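Arginase 1, mitochondrial (Arabidopsis thaliana, PDB 6VSU) hydrolyses L-arginine to urea and L-ornithine, and agmatine to urea and putrescine, as a homohexamer with two manganese ions in each subunit. Local coordinates at residues Thr44-Val49 / Arg132-Gly137; Arg195-Gly200 / Glu218-Arg223. All coordinates share one frame; numbering follows the deposited sequence.

Contact 1. Residues Thr44-Val49 / Arg132-Gly137; sequences TSLLGV and RPLVLG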
loop_
_atom_site.group_PDB
_atom_site.type_symbol
_atom_site.label_atom_id
_atom_site.label_comp_id
_atom_site.label_asym_id
_atom_site.label_seq_id
_atom_site.Cartn_x
_atom_site.Cartn_y
_atom_site.Cartn_z
ATOM N N THR E 44 -35.265 5.505 8.654
ATOM C CA THR E 44 -34.117 5.952 7.836
ATOM C C THR E 44 -34.109 5.218 6.483
ATOM O O THR E 44 -34.215 3.970 6.422
ATOM C CB THR E 44 -32.813 5.664 8.563
ATOM O OG1 THR E 44 -32.859 6.222 9.875
ATOM C CG2 THR E 44 -31.662 6.244 7.786
ATOM N N SER E 45 -33.957 5.971 5.407
ATOM C CA SER E 45 -33.822 5.433 4.047
ATOM C C SER E 45 -32.633 6.119 3.402
ATOM O O SER E 45 -32.625 7.335 3.363
ATOM C CB SER E 45 -35.070 5.632 3.290
ATOM O OG SER E 45 -35.149 4.689 2.257
ATOM N N LEU E 46 -31.636 5.330 2.994
ATOM C CA LEU E 46 -30.402 5.825 2.360
ATOM C C LEU E 46 -30.717 6.322 0.964
ATOM O O LEU E 46 -31.534 5.716 0.265
ATOM C CB LEU E 46 -29.374 4.707 2.286
ATOM C CG LEU E 46 -29.034 4.023 3.597
ATOM C CD1 LEU E 46 -27.867 3.049 3.382
ATOM C CD2 LEU E 46 -28.665 5.025 4.668
ATOM N N LEU E 47 -30.111 7.418 0.595
ATOM C CA LEU E 47 -30.147 7.944 -0.778
ATOM C C LEU E 47 -28.724 8.330 -1.167
ATOM O O LEU E 47 -28.143 9.142 -0.478
ATOM C CB LEU E 47 -31.072 9.148 -0.846
ATOM C CG LEU E 47 -31.125 9.817 -2.204
ATOM C CD1 LEU E 47 -31.750 8.902 -3.227
ATOM C CD2 LEU E 47 -31.907 11.110 -2.125
ATOM N N GLY E 48 -28.166 7.685 -2.189
ATOM C CA GLY E 48 -26.802 7.925 -2.633
ATOM C C GLY E 48 -26.792 9.049 -3.612
ATOM O O GLY E 48 -27.751 9.148 -4.472
ATOM N N VAL E 49 -25.814 9.934 -3.468
ATOM C CA VAL E 49 -25.619 11.010 -4.471
ATOM C C VAL E 49 -24.162 11.003 -4.904
ATOM O O VAL E 49 -23.315 11.605 -4.222
ATOM C CB VAL E 49 -26.061 12.351 -3.877
ATOM C CG1 VAL E 49 -26.019 13.407 -4.976
ATOM C CG2 VAL E 49 -27.458 12.240 -3.281
ATOM N N ARG E 132 -37.374 8.889 6.304
ATOM C CA ARG E 132 -36.575 10.107 6.492
ATOM C C ARG E 132 -35.230 9.890 5.813
ATOM O O ARG E 132 -34.620 8.851 5.937
ATOM C CB ARG E 132 -36.426 10.357 7.990
ATOM C CG ARG E 132 -37.756 10.508 8.711
ATOM C CD ARG E 132 -37.584 11.297 10.017
ATOM N NE ARG E 132 -38.845 11.568 10.673
ATOM C CZ ARG E 132 -38.999 12.342 11.733
ATOM N NH1 ARG E 132 -37.981 13.000 12.277
ATOM N NH2 ARG E 132 -40.187 12.421 12.280
ATOM N N PRO E 133 -34.727 10.854 5.033
ATOM C CA PRO E 133 -33.608 10.586 4.149
ATOM C C PRO E 133 -32.294 10.702 4.923
ATOM O O PRO E 133 -32.075 11.680 5.629
ATOM C CB PRO E 133 -33.699 11.705 3.106
ATOM C CG PRO E 133 -34.185 12.871 3.961
ATOM C CD PRO E 133 -35.217 12.231 4.878
ATOM N N LEU E 134 -31.398 9.775 4.647
ATOM C CA LEU E 134 -30.002 9.848 5.110
ATOM C C LEU E 134 -29.153 9.740 3.842
ATOM O O LEU E 134 -29.198 8.698 3.202
ATOM C CB LEU E 134 -29.764 8.699 6.086
ATOM C CG LEU E 134 -28.454 8.819 6.885
ATOM C CD1 LEU E 134 -28.340 7.671 7.901
ATOM C CD2 LEU E 134 -27.243 8.899 5.952
ATOM N N VAL E 135 -28.466 10.796 3.466
ATOM C CA VAL E 135 -27.883 10.913 2.114
ATOM C C VAL E 135 -26.395 10.522 2.181
ATOM O O VAL E 135 -25.694 11.000 3.105
ATOM C CB VAL E 135 -28.087 12.326 1.571
ATOM C CG1 VAL E 135 -27.172 12.653 0.372
ATOM C CG2 VAL E 135 -29.536 12.551 1.243
ATOM N N LEU E 136 -25.953 9.632 1.279
ATOM C CA LEU E 136 -24.536 9.228 1.178
ATOM C C LEU E 136 -23.923 10.098 0.106
ATOM O O LEU E 136 -24.262 9.878 -1.064
ATOM C CB LEU E 136 -24.419 7.765 0.729
ATOM C CG LEU E 136 -25.208 6.745 1.547
ATOM C CD1 LEU E 136 -24.978 5.341 1.060
ATOM C CD2 LEU E 136 -24.898 6.878 3.017
ATOM N N GLY E 137 -22.982 10.959 0.438
ATOM C CA GLY E 137 -22.234 11.656 -0.611
ATOM C C GLY E 137 -21.093 10.781 -1.142
ATOM O O GLY E 137 -20.878 9.679 -0.642
#
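Ser-45 and Arg-132 start a ladder of five backbone hydrogen bonds between two parallel strands. Ser-45 N takes the carbonyl of Arg-132, Ser-45 O receives Leu-134 N at 3.0 Å, Leu-47 N and O bridge Leu-134 O and Leu-136 N, and Val-49 N closes the run on Leu-136 O at 2.9 Å. The strand segments cross at -33°. CA-H groups add to the ladder, the CA of Leu-46 coming to 3.2 Å from Leu-134 O.

Apolar contacts lie on both faces. On the face of Thr-44, Leu-46 and Leu-134, the methyl CG2 of Thr-44 presses on Leu-134 CB at 3.5 Å. Leu-46 runs alongside Leu-134, its CD2 at 4.1 Å from Leu-134 CB. Helix 303-319 covers this face through Val-312 and Ile-319. On the face of Leu-47 and Val-135, Leu-47 CB lies 4.3 Å from Val-135 CG2, and Val-122 of helix 111-126 covers Leu-47 and Pro-133. Just beyond, with CG1 anti to the backbone N (chi1 -173°), Val-49 CG2 stands beside that N and meets Val-135 CG1 at 3.7 Å; Ile-142 touches both valines.

The polar ends find partners beyond the two strands: Thr-44 OG1 with Ser-320 OG and the Ala-316 carbonyl, Ser-45 OG with Thr-94 OG1, Arg-132 NH1 with Asp-284. With polarity confined to the peptides and the Thr-44, Ser-45 and Arg-132 end, the chemistry is that of an interior strand pair in an alpha/beta fold, its middle sealed by aliphatic groups.

Contact 2. Residues Arg195-Gly200 / Glu218-Arg223; sequences RLLQVG and EQYEMR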
loop_
_atom_site.group_PDB
_atom_site.type_symbol
_atom_site.label_atom_id
_atom_site.label_comp_id
_atom_site.label_asym_id
_atom_site.label_seq_id
_atom_site.Cartn_x
_atom_site.Cartn_y
_atom_site.Cartn_z
ATOM N N ARG E 195 -30.424 27.667 13.582
ATOM C CA ARG E 195 -29.039 27.529 14.095
ATOM C C ARG E 195 -28.237 26.622 13.150
ATOM O O ARG E 195 -28.816 25.617 12.662
ATOM C CB ARG E 195 -29.052 26.965 15.505
ATOM C CG ARG E 195 -29.735 27.898 16.497
ATOM C CD ARG E 195 -29.750 27.245 17.841
ATOM N NE ARG E 195 -28.433 27.248 18.499
ATOM C CZ ARG E 195 -28.145 26.594 19.630
ATOM N NH1 ARG E 195 -26.939 26.698 20.177
ATOM N NH2 ARG E 195 -29.102 25.907 20.246
ATOM N N LEU E 196 -26.997 27.023 12.881
ATOM C CA LEU E 196 -25.922 26.200 12.301
ATOM C C LEU E 196 -24.765 26.152 13.299
ATOM O O LEU E 196 -24.129 27.199 13.551
ATOM C CB LEU E 196 -25.475 26.802 10.973
ATOM C CG LEU E 196 -24.325 26.090 10.249
ATOM C CD1 LEU E 196 -24.635 24.651 9.959
ATOM C CD2 LEU E 196 -23.987 26.821 8.951
ATOM N N LEU E 197 -24.574 24.968 13.884
ATOM C CA LEU E 197 -23.431 24.649 14.740
ATOM C C LEU E 197 -22.434 23.849 13.891
ATOM O O LEU E 197 -22.827 22.766 13.362
ATOM C CB LEU E 197 -23.896 23.786 15.896
ATOM C CG LEU E 197 -24.476 24.534 17.073
ATOM C CD1 LEU E 197 -25.877 25.021 16.731
ATOM C CD2 LEU E 197 -24.471 23.672 18.350
ATOM N N GLN E 198 -21.235 24.417 13.735
ATOM C CA GLN E 198 -20.095 23.840 12.987
ATOM C C GLN E 198 -19.102 23.369 14.042
ATOM O O GLN E 198 -18.732 24.162 14.864
ATOM C CB GLN E 198 -19.538 24.913 12.043
ATOM C CG GLN E 198 -20.590 25.306 11.023
ATOM C CD GLN E 198 -19.961 26.105 9.913
ATOM O OE1 GLN E 198 -19.213 27.058 10.171
ATOM N NE2 GLN E 198 -20.290 25.745 8.685
ATOM N N VAL E 199 -18.828 22.069 14.057
ATOM C CA VAL E 199 -18.005 21.378 15.073
ATOM C C VAL E 199 -16.867 20.628 14.389
ATOM O O VAL E 199 -17.124 19.895 13.444
ATOM C CB VAL E 199 -18.875 20.426 15.913
ATOM C CG1 VAL E 199 -18.004 19.764 16.974
ATOM C CG2 VAL E 199 -20.034 21.200 16.514
ATOM N N GLY E 200 -15.675 20.763 14.952
ATOM C CA GLY E 200 -14.435 20.139 14.471
ATOM C C GLY E 200 -13.649 21.000 13.537
ATOM O O GLY E 200 -12.676 20.500 12.976
ATOM N N GLU E 218 -22.613 29.403 14.586
ATOM C CA GLU E 218 -21.879 29.046 15.821
ATOM C C GLU E 218 -20.729 28.098 15.461
ATOM O O GLU E 218 -21.024 26.945 15.109
ATOM C CB GLU E 218 -22.860 28.423 16.788
ATOM C CG GLU E 218 -23.932 29.416 17.192
ATOM C CD GLU E 218 -25.125 28.736 17.850
ATOM O OE1 GLU E 218 -24.851 28.025 18.883
ATOM O OE2 GLU E 218 -26.285 28.841 17.277
ATOM N N GLN E 219 -19.490 28.595 15.458
ATOM C CA GLN E 219 -18.312 27.874 14.940
ATOM C C GLN E 219 -17.522 27.361 16.140
ATOM O O GLN E 219 -17.030 28.182 16.890
ATOM C CB GLN E 219 -17.454 28.755 14.032
ATOM C CG GLN E 219 -18.130 28.965 12.691
ATOM C CD GLN E 219 -17.387 29.836 11.702
ATOM O OE1 GLN E 219 -16.671 30.746 12.104
ATOM N NE2 GLN E 219 -17.608 29.599 10.410
ATOM N N TYR E 220 -17.372 26.054 16.303
ATOM C CA TYR E 220 -16.528 25.458 17.364
ATOM C C TYR E 220 -15.242 24.990 16.676
ATOM O O TYR E 220 -15.316 24.121 15.840
ATOM C CB TYR E 220 -17.289 24.372 18.133
ATOM C CG TYR E 220 -18.461 24.929 18.883
ATOM C CD1 TYR E 220 -18.276 25.458 20.143
ATOM C CD2 TYR E 220 -19.700 25.090 18.303
ATOM C CE1 TYR E 220 -19.295 26.090 20.824
ATOM C CE2 TYR E 220 -20.747 25.672 18.992
ATOM C CZ TYR E 220 -20.552 26.161 20.260
ATOM O OH TYR E 220 -21.548 26.781 20.971
ATOM N N GLU E 221 -14.127 25.592 17.015
ATOM C CA GLU E 221 -12.781 25.232 16.518
ATOM C C GLU E 221 -12.085 24.248 17.466
ATOM O O GLU E 221 -12.286 24.332 18.662
ATOM C CB GLU E 221 -11.970 26.502 16.358
ATOM C CG GLU E 221 -12.565 27.444 15.327
ATOM C CD GLU E 221 -11.729 28.691 15.129
ATOM O OE1 GLU E 221 -10.534 28.594 14.817
ATOM O OE2 GLU E 221 -12.252 29.772 15.335
ATOM N N MET E 222 -11.326 23.306 16.906
ATOM C CA MET E 222 -10.639 22.259 17.694
ATOM C C MET E 222 -9.646 22.880 18.689
ATOM O O MET E 222 -9.428 22.275 19.720
ATOM C CB MET E 222 -9.934 21.241 16.788
ATOM C CG MET E 222 -10.884 20.369 16.057
ATOM S SD MET E 222 -11.904 19.343 17.109
ATOM C CE MET E 222 -10.658 18.560 18.131
ATOM N N ARG E 223 -9.091 24.049 18.418
ATOM C CA ARG E 223 -8.233 24.727 19.400
ATOM C C ARG E 223 -8.953 25.029 20.726
ATOM O O ARG E 223 -8.236 25.400 21.631
ATOM C CB ARG E 223 -7.641 25.997 18.792
ATOM C CG ARG E 223 -8.635 27.033 18.312
ATOM C CD ARG E 223 -7.929 28.109 17.496
ATOM N NE ARG E 223 -8.911 29.057 16.990
ATOM C CZ ARG E 223 -9.396 30.106 17.688
ATOM N NH1 ARG E 223 -8.980 30.330 18.918
ATOM N NH2 ARG E 223 -10.350 30.896 17.193
HETATM O O HOH W 1 -26.441 29.811 14.551
HETATM O O HOH W 2 -14.861 21.426 17.663
#
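Strands 195-199 and 218-221 run parallel, 10° apart, with Glu-218 N on Leu-196 O, Gln-198 N on Glu-218 O and Tyr-220 N on Gln-198 O at 2.7 Å; beyond these, Gly-200 N reaches Tyr-220 O only weakly, and a water bonded to Gly-200 N adds a weak link to the same carbonyl. Arg-195 grips Glu-218 side-on. Its NE meets OE2 of Glu-218 at 2.9 Å and its NH1 meets OE1 of Glu-218 at 2.8 Å, each on a syn lone pair, with guanidinium and carboxylate only 7° from coplanar. A bend at chi3 (74°) swings the arginine group across to the extended glutamate. At Arg-195, a leucine would bring no N-H to the Glu-218 carboxylate and would probably leave its charge without the arginine and its end freer to turn. A water joins Glu-218 OE2 to Leu-196 N. Leu-197 lies beside Glu-218, its CD1 at 3.8 Å from OE1 of Glu-218. Its CD2 approaches Tyr-220 CE2 obliquely at 4.3 Å, and Val-199 CG2 touches the same ring at CD2.

On the opposite face the two glutamines run side by side with nearly coplanar amides, Gln-219 NE2 giving a hydrogen bond to Gln-198 OE1 at 3.0 Å. Gln-198 NE2 turns to Pro-167 O and His-162. Past the strands, Met-222 SD rests 3.7 Å from Gly-200 CA.

The pair closes the beta-alpha-beta unit through helix 206-215. Strand 158-163 flanks 195-199 on its other side, helix 225-232 packs on Tyr-220 and Val-199, and helix 183-189 meets Leu-196.

How the contacts relate
Contact 1 and contact 2 belong to one eight-stranded parallel sheet, in the order 93-98, 43-48, 131-136, 285-291, 244-249, 158-163, 193-201, 218-221, so contact 1 lies near one margin and contact 2 at the other. Their centres are 24 Å apart and their nearest atoms about 15 Å, with no touch. The manganese ligands Asp-164 and Asp-249 lie at the C-terminal ends of the intervening strands 158-163 and 244-249. In contact 1, Gly-137 lies about 8 Å from the side chain of the manganese ligand His-140 and about 11 Å from a manganese ion; in contact 2 the side chain of Gln-198 is about 8 Å from manganese and about 10 Å from the bound L-ornithine.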